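Local coordinates for superoxide dismutase [Mn/Fe] (Porphyromonas gingivalis, PDB 1UES), which catalyses the dismutation of superoxide radicals to oxygen and hydrogen peroxide by cycling the oxidation state of one manganese or iron ion per subunit, at residues I97-F111 with V124-I136. The protein carries 1 engineered substitution. Residues are numbered along the deposited sequence; the frame is centred on the assembly and turned at random.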
loop_
_atom_site.group_PDB
_atom_site.type_symbol
_atom_site.label_atom_id
_atom_site.label_comp_id
_atom_site.label_asym_id
_atom_site.label_seq_id
_atom_site.Cartn_x
_atom_site.Cartn_y
_atom_site.Cartn_z
ATOM N N ILE A 97 -13.641 5.192 -26.578
ATOM C CA ILE A 97 -12.414 4.456 -26.288
ATOM C C ILE A 97 -11.673 4.158 -27.603
ATOM O O ILE A 97 -10.451 4.299 -27.682
ATOM C CB ILE A 97 -12.737 3.121 -25.548
ATOM C CG1 ILE A 97 -13.025 3.410 -24.071
ATOM C CG2 ILE A 97 -11.571 2.128 -25.676
ATOM C CD1 ILE A 97 -13.617 2.243 -23.327
ATOM N N ASP A 98 -12.417 3.735 -28.626
ATOM C CA ASP A 98 -11.822 3.423 -29.928
ATOM C C ASP A 98 -11.209 4.684 -30.527
ATOM O O ASP A 98 -10.048 4.692 -30.952
ATOM C CB ASP A 98 -12.886 2.890 -30.892
ATOM C CG ASP A 98 -13.015 1.373 -30.862
ATOM O OD1 ASP A 98 -13.828 0.839 -31.659
ATOM O OD2 ASP A 98 -12.310 0.705 -30.060
ATOM N N LYS A 99 -11.980 5.762 -30.552
ATOM C CA LYS A 99 -11.479 7.006 -31.121
ATOM C C LYS A 99 -10.301 7.573 -30.345
ATOM O O LYS A 99 -9.309 8.001 -30.934
ATOM C CB LYS A 99 -12.587 8.068 -31.202
ATOM C CG LYS A 99 -12.197 9.293 -32.057
ATOM C CD LYS A 99 -13.289 10.359 -32.153
ATOM C CE LYS A 99 -12.774 11.564 -32.946
ATOM N NZ LYS A 99 -13.308 12.889 -32.468
ATOM N N GLN A 100 -10.381 7.548 -29.020
ATOM C CA GLN A 100 -9.320 8.145 -28.215
ATOM C C GLN A 100 -8.109 7.285 -27.876
ATOM O O GLN A 100 -7.040 7.829 -27.576
ATOM C CB GLN A 100 -9.941 8.753 -26.944
ATOM C CG GLN A 100 -11.149 9.645 -27.260
ATOM C CD GLN A 100 -11.747 10.338 -26.046
ATOM O OE1 GLN A 100 -12.960 10.532 -25.968
ATOM N NE2 GLN A 100 -10.909 10.720 -25.110
ATOM N N PHE A 101 -8.246 5.958 -27.929
ATOM C CA PHE A 101 -7.118 5.082 -27.619
ATOM C C PHE A 101 -6.764 4.186 -28.806
ATOM O O PHE A 101 -5.759 3.468 -28.772
ATOM C CB PHE A 101 -7.414 4.194 -26.396
ATOM C CG PHE A 101 -7.467 4.949 -25.091
ATOM C CD1 PHE A 101 -6.298 5.241 -24.390
ATOM C CD2 PHE A 101 -8.690 5.373 -24.571
ATOM C CE1 PHE A 101 -6.344 5.953 -23.185
ATOM C CE2 PHE A 101 -8.746 6.086 -23.364
ATOM C CZ PHE A 101 -7.569 6.376 -22.673
ATOM N N GLY A 102 -7.591 4.232 -29.845
ATOM C CA GLY A 102 -7.356 3.422 -31.019
ATOM C C GLY A 102 -8.246 2.199 -31.056
ATOM O O GLY A 102 -8.996 1.993 -32.016
ATOM N N SER A 103 -8.185 1.408 -29.990
ATOM C CA SER A 103 -8.959 0.186 -29.882
ATOM C C SER A 103 -9.127 -0.159 -28.421
ATOM O O SER A 103 -8.439 0.391 -27.565
ATOM C CB SER A 103 -8.227 -0.975 -30.557
ATOM O OG SER A 103 -6.987 -1.267 -29.917
ATOM N N PHE A 104 -10.035 -1.079 -28.139
ATOM C CA PHE A 104 -10.232 -1.503 -26.771
ATOM C C PHE A 104 -8.960 -2.209 -26.274
ATOM O O PHE A 104 -8.526 -2.004 -25.135
ATOM C CB PHE A 104 -11.423 -2.451 -26.689
ATOM C CG PHE A 104 -11.708 -2.951 -25.302
ATOM C CD1 PHE A 104 -11.692 -2.082 -24.213
ATOM C CD2 PHE A 104 -12.003 -4.285 -25.089
ATOM C CE1 PHE A 104 -11.971 -2.549 -22.927
ATOM C CE2 PHE A 104 -12.285 -4.764 -23.810
ATOM C CZ PHE A 104 -12.268 -3.894 -22.731
ATOM N N GLU A 105 -8.357 -3.041 -27.125
ATOM C CA GLU A 105 -7.147 -3.774 -26.738
ATOM C C GLU A 105 -6.011 -2.864 -26.342
ATOM O O GLU A 105 -5.329 -3.106 -25.341
ATOM C CB GLU A 105 -6.685 -4.686 -27.873
ATOM C CG GLU A 105 -7.529 -5.923 -28.022
ATOM C CD GLU A 105 -7.585 -6.758 -26.753
ATOM O OE1 GLU A 105 -6.512 -7.120 -26.222
ATOM O OE2 GLU A 105 -8.706 -7.058 -26.281
ATOM N N LYS A 106 -5.794 -1.820 -27.135
ATOM C CA LYS A 106 -4.747 -0.859 -26.847
ATOM C C LYS A 106 -5.068 -0.136 -25.534
ATOM O O LYS A 106 -4.177 0.149 -24.744
ATOM C CB LYS A 106 -4.636 0.166 -27.974
ATOM C CG LYS A 106 -3.366 0.991 -27.935
ATOM C CD LYS A 106 -2.133 0.096 -28.044
ATOM C CE LYS A 106 -0.835 0.897 -28.004
ATOM N NZ LYS A 106 -0.964 2.173 -27.237
ATOM N N PHE A 107 -6.344 0.158 -25.309
ATOM C CA PHE A 107 -6.736 0.832 -24.087
ATOM C C PHE A 107 -6.394 -0.042 -22.883
ATOM O O PHE A 107 -5.823 0.437 -21.898
ATOM C CB PHE A 107 -8.237 1.114 -24.067
ATOM C CG PHE A 107 -8.761 1.438 -22.691
ATOM C CD1 PHE A 107 -8.353 2.594 -22.038
ATOM C CD2 PHE A 107 -9.624 0.567 -22.032
ATOM C CE1 PHE A 107 -8.790 2.883 -20.744
ATOM C CE2 PHE A 107 -10.059 0.853 -20.740
ATOM C CZ PHE A 107 -9.637 2.017 -20.104
ATOM N N LYS A 108 -6.732 -1.325 -22.966
ATOM C CA LYS A 108 -6.462 -2.221 -21.846
ATOM C C LYS A 108 -4.971 -2.248 -21.568
ATOM O O LYS A 108 -4.543 -2.232 -20.410
ATOM C CB LYS A 108 -6.956 -3.630 -22.143
ATOM C CG LYS A 108 -8.463 -3.727 -22.275
ATOM C CD LYS A 108 -8.810 -4.900 -23.164
ATOM C CE LYS A 108 -8.867 -6.169 -22.375
ATOM N NZ LYS A 108 -9.085 -7.326 -23.288
ATOM N N GLU A 109 -4.179 -2.283 -22.631
ATOM C CA GLU A 109 -2.735 -2.300 -22.462
ATOM C C GLU A 109 -2.263 -1.071 -21.675
ATOM O O GLU A 109 -1.493 -1.199 -20.732
ATOM C CB GLU A 109 -2.046 -2.388 -23.839
ATOM C CG GLU A 109 -1.190 -1.173 -24.202
ATOM C CD GLU A 109 -0.049 -1.486 -25.185
ATOM O OE1 GLU A 109 0.593 -0.519 -25.652
ATOM O OE2 GLU A 109 0.206 -2.679 -25.495
ATOM N N GLU A 110 -2.732 0.117 -22.044
ATOM C CA GLU A 110 -2.310 1.334 -21.359
ATOM C C GLU A 110 -2.818 1.405 -19.936
ATOM O O GLU A 110 -2.100 1.850 -19.038
ATOM C CB GLU A 110 -2.770 2.580 -22.116
ATOM C CG GLU A 110 -2.243 2.623 -23.537
ATOM C CD GLU A 110 -2.731 3.826 -24.303
ATOM O OE1 GLU A 110 -2.881 4.912 -23.694
ATOM O OE2 GLU A 110 -2.963 3.688 -25.524
ATOM N N PHE A 111 -4.051 0.960 -19.735
ATOM C CA PHE A 111 -4.649 0.978 -18.403
ATOM C C PHE A 111 -3.878 0.024 -17.480
ATOM O O PHE A 111 -3.471 0.396 -16.359
ATOM C CB PHE A 111 -6.132 0.581 -18.522
ATOM C CG PHE A 111 -7.007 1.132 -17.415
ATOM C CD1 PHE A 111 -7.495 0.292 -16.424
ATOM C CD2 PHE A 111 -7.345 2.482 -17.377
ATOM C CE1 PHE A 111 -8.322 0.798 -15.395
ATOM C CE2 PHE A 111 -8.169 3.006 -16.353
ATOM C CZ PHE A 111 -8.660 2.159 -15.360
ATOM N N VAL A 124 -6.043 3.043 -10.362
ATOM C CA VAL A 124 -5.872 3.535 -11.726
ATOM C C VAL A 124 -7.349 3.819 -12.107
ATOM O O VAL A 124 -8.252 3.015 -11.832
ATOM C CB VAL A 124 -5.193 2.504 -12.668
ATOM C CG1 VAL A 124 -5.855 1.174 -12.573
ATOM C CG2 VAL A 124 -5.206 3.032 -14.100
ATOM N N TRP A 125 -7.580 5.000 -12.656
ATOM C CA TRP A 125 -8.924 5.439 -13.009
ATOM C C TRP A 125 -9.089 5.800 -14.482
ATOM O O TRP A 125 -8.177 6.355 -15.096
ATOM C CB TRP A 125 -9.256 6.691 -12.173
ATOM C CG TRP A 125 -9.953 6.425 -10.868
ATOM C CD1 TRP A 125 -9.422 6.506 -9.601
ATOM C CD2 TRP A 125 -11.319 6.049 -10.708
ATOM N NE1 TRP A 125 -10.400 6.199 -8.660
ATOM C CE2 TRP A 125 -11.567 5.914 -9.315
ATOM C CE3 TRP A 125 -12.364 5.810 -11.605
ATOM C CZ2 TRP A 125 -12.822 5.546 -8.807
ATOM C CZ3 TRP A 125 -13.614 5.439 -11.102
ATOM C CH2 TRP A 125 -13.832 5.310 -9.713
ATOM N N LEU A 126 -10.240 5.451 -15.044
ATOM C CA LEU A 126 -10.586 5.867 -16.389
ATOM C C LEU A 126 -11.574 6.982 -16.016
ATOM O O LEU A 126 -12.503 6.761 -15.242
ATOM C CB LEU A 126 -11.293 4.782 -17.179
ATOM C CG LEU A 126 -11.884 5.313 -18.496
ATOM C CD1 LEU A 126 -10.758 5.779 -19.433
ATOM C CD2 LEU A 126 -12.715 4.241 -19.135
ATOM N N ALA A 127 -11.328 8.193 -16.502
ATOM C CA ALA A 127 -12.198 9.313 -16.174
ATOM C C ALA A 127 -12.568 10.114 -17.432
ATOM O O ALA A 127 -11.918 9.992 -18.466
ATOM C CB ALA A 127 -11.501 10.221 -15.162
ATOM N N SER A 128 -13.647 10.890 -17.363
ATOM C CA SER A 128 -14.032 11.718 -18.509
ATOM C C SER A 128 -14.260 13.161 -18.040
ATOM O O SER A 128 -14.525 13.401 -16.850
ATOM C CB SER A 128 -15.317 11.194 -19.170
ATOM O OG SER A 128 -16.416 11.188 -18.274
ATOM N N ASP A 129 -14.109 14.123 -18.946
ATOM C CA ASP A 129 -14.392 15.503 -18.588
ATOM C C ASP A 129 -15.816 15.769 -19.087
ATOM O O ASP A 129 -16.497 14.835 -19.522
ATOM C CB ASP A 129 -13.356 16.504 -19.175
ATOM C CG ASP A 129 -13.387 16.610 -20.706
ATOM O OD1 ASP A 129 -14.309 16.082 -21.346
ATOM O OD2 ASP A 129 -12.455 17.250 -21.276
ATOM N N ALA A 130 -16.283 17.007 -18.995
ATOM C CA ALA A 130 -17.655 17.319 -19.412
ATOM C C ALA A 130 -17.888 17.148 -20.912
ATOM O O ALA A 130 -19.036 17.095 -21.365
ATOM C CB ALA A 130 -18.026 18.753 -18.978
ATOM N N ASN A 131 -16.818 17.075 -21.698
ATOM C CA ASN A 131 -16.975 16.904 -23.140
ATOM C C ASN A 131 -16.775 15.466 -23.597
ATOM O O ASN A 131 -16.730 15.199 -24.802
ATOM C CB ASN A 131 -16.003 17.810 -23.907
ATOM C CG ASN A 131 -15.997 19.229 -23.387
ATOM O OD1 ASN A 131 -14.950 19.748 -22.970
ATOM N ND2 ASN A 131 -17.167 19.872 -23.397
ATOM N N GLY A 132 -16.644 14.550 -22.643
ATOM C CA GLY A 132 -16.455 13.152 -22.979
ATOM C C GLY A 132 -15.012 12.752 -23.232
ATOM O O GLY A 132 -14.758 11.615 -23.603
ATOM N N LYS A 133 -14.066 13.663 -23.045
ATOM C CA LYS A 133 -12.669 13.317 -23.282
ATOM C C LYS A 133 -12.241 12.387 -22.162
ATOM O O LYS A 133 -12.489 12.676 -20.990
ATOM C CB LYS A 133 -11.780 14.554 -23.293
ATOM C CG LYS A 133 -10.345 14.217 -23.726
ATOM C CD LYS A 133 -9.334 15.170 -23.135
ATOM C CE LYS A 133 -8.212 15.472 -24.135
ATOM N NZ LYS A 133 -8.623 15.080 -25.511
ATOM N N LEU A 134 -11.600 11.281 -22.537
ATOM C CA LEU A 134 -11.172 10.275 -21.585
ATOM C C LEU A 134 -9.721 10.437 -21.203
ATOM O O LEU A 134 -8.893 10.879 -22.008
ATOM C CB LEU A 134 -11.358 8.873 -22.178
ATOM C CG LEU A 134 -12.749 8.477 -22.682
ATOM C CD1 LEU A 134 -12.657 7.163 -23.493
ATOM C CD2 LEU A 134 -13.693 8.299 -21.470
ATOM N N SER A 135 -9.415 10.053 -19.973
ATOM C CA SER A 135 -8.048 10.101 -19.486
ATOM C C SER A 135 -7.829 8.958 -18.531
ATOM O O SER A 135 -8.766 8.476 -17.899
ATOM C CB SER A 135 -7.765 11.409 -18.746
ATOM O OG SER A 135 -8.616 11.583 -17.615
ATOM N N ILE A 136 -6.585 8.514 -18.443
ATOM C CA ILE A 136 -6.243 7.469 -17.491
ATOM C C ILE A 136 -5.540 8.247 -16.388
ATOM O O ILE A 136 -4.567 8.963 -16.641
ATOM C CB ILE A 136 -5.309 6.428 -18.105
ATOM C CG1 ILE A 136 -6.046 5.713 -19.244
ATOM C CG2 ILE A 136 -4.799 5.483 -17.012
ATOM C CD1 ILE A 136 -5.325 4.566 -19.854
#
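F101, F107 and F111 on the helices 97-101 and 104-111 meet L126, L134 and I136 of a beta hairpin, with the axis of helix 104-111 passing 10.3 Å from strand 134-136 at 37° to its direction and helix 97-101 crossing the same strand at -63°. I136 lies among all three rings. Its CD1 is 3.7 Å from F101 CE1, approaches F107 CE1 obliquely, and comes to the edge of the F111 ring at CD2. With CG1 anti to the carbonyl carbon (chi1 -64°) and the chain extended beyond it, this methyl also reaches E110 CB. F111 makes the broadest contact with the hairpin. V124 CG2 stands 3.8 Å from its ring centroid in a CH-pi contact over one face, whereas the CE2 edge points at the backbone, 3.5 Å from L126 N. The ring of F156, from strand 151-157, meets F111 edge-to-face.

Such packing of helices against an antiparallel three-stranded sheet belongs to the C-terminal alpha/beta domain of iron/manganese superoxide dismutases; V124 and L126 lie on its middle strand, which neighbours the strand ending in the manganese ligand D157. The hairpin directs V124, L126, L134 and I136 to the helices, while W125 points away from them and its indole NE1 donates a hydrogen bond to N73 OD1. L126 places CD1 3.7 Å from F107 CE1, and F107 CD1 in turn lies over the centre of the F101 ring. Nearer the hairpin turn, L134 CB touches F101 CE2, its CD1 reaching I97 CG1 at 3.8 Å. Beyond it the hairpin turns through D129-G132, where D129 OD1 accepts hydrogen bonds from K133 N and N131 N, which reach it from opposite faces of the carboxylate plane, the latter bond closing an Asx turn.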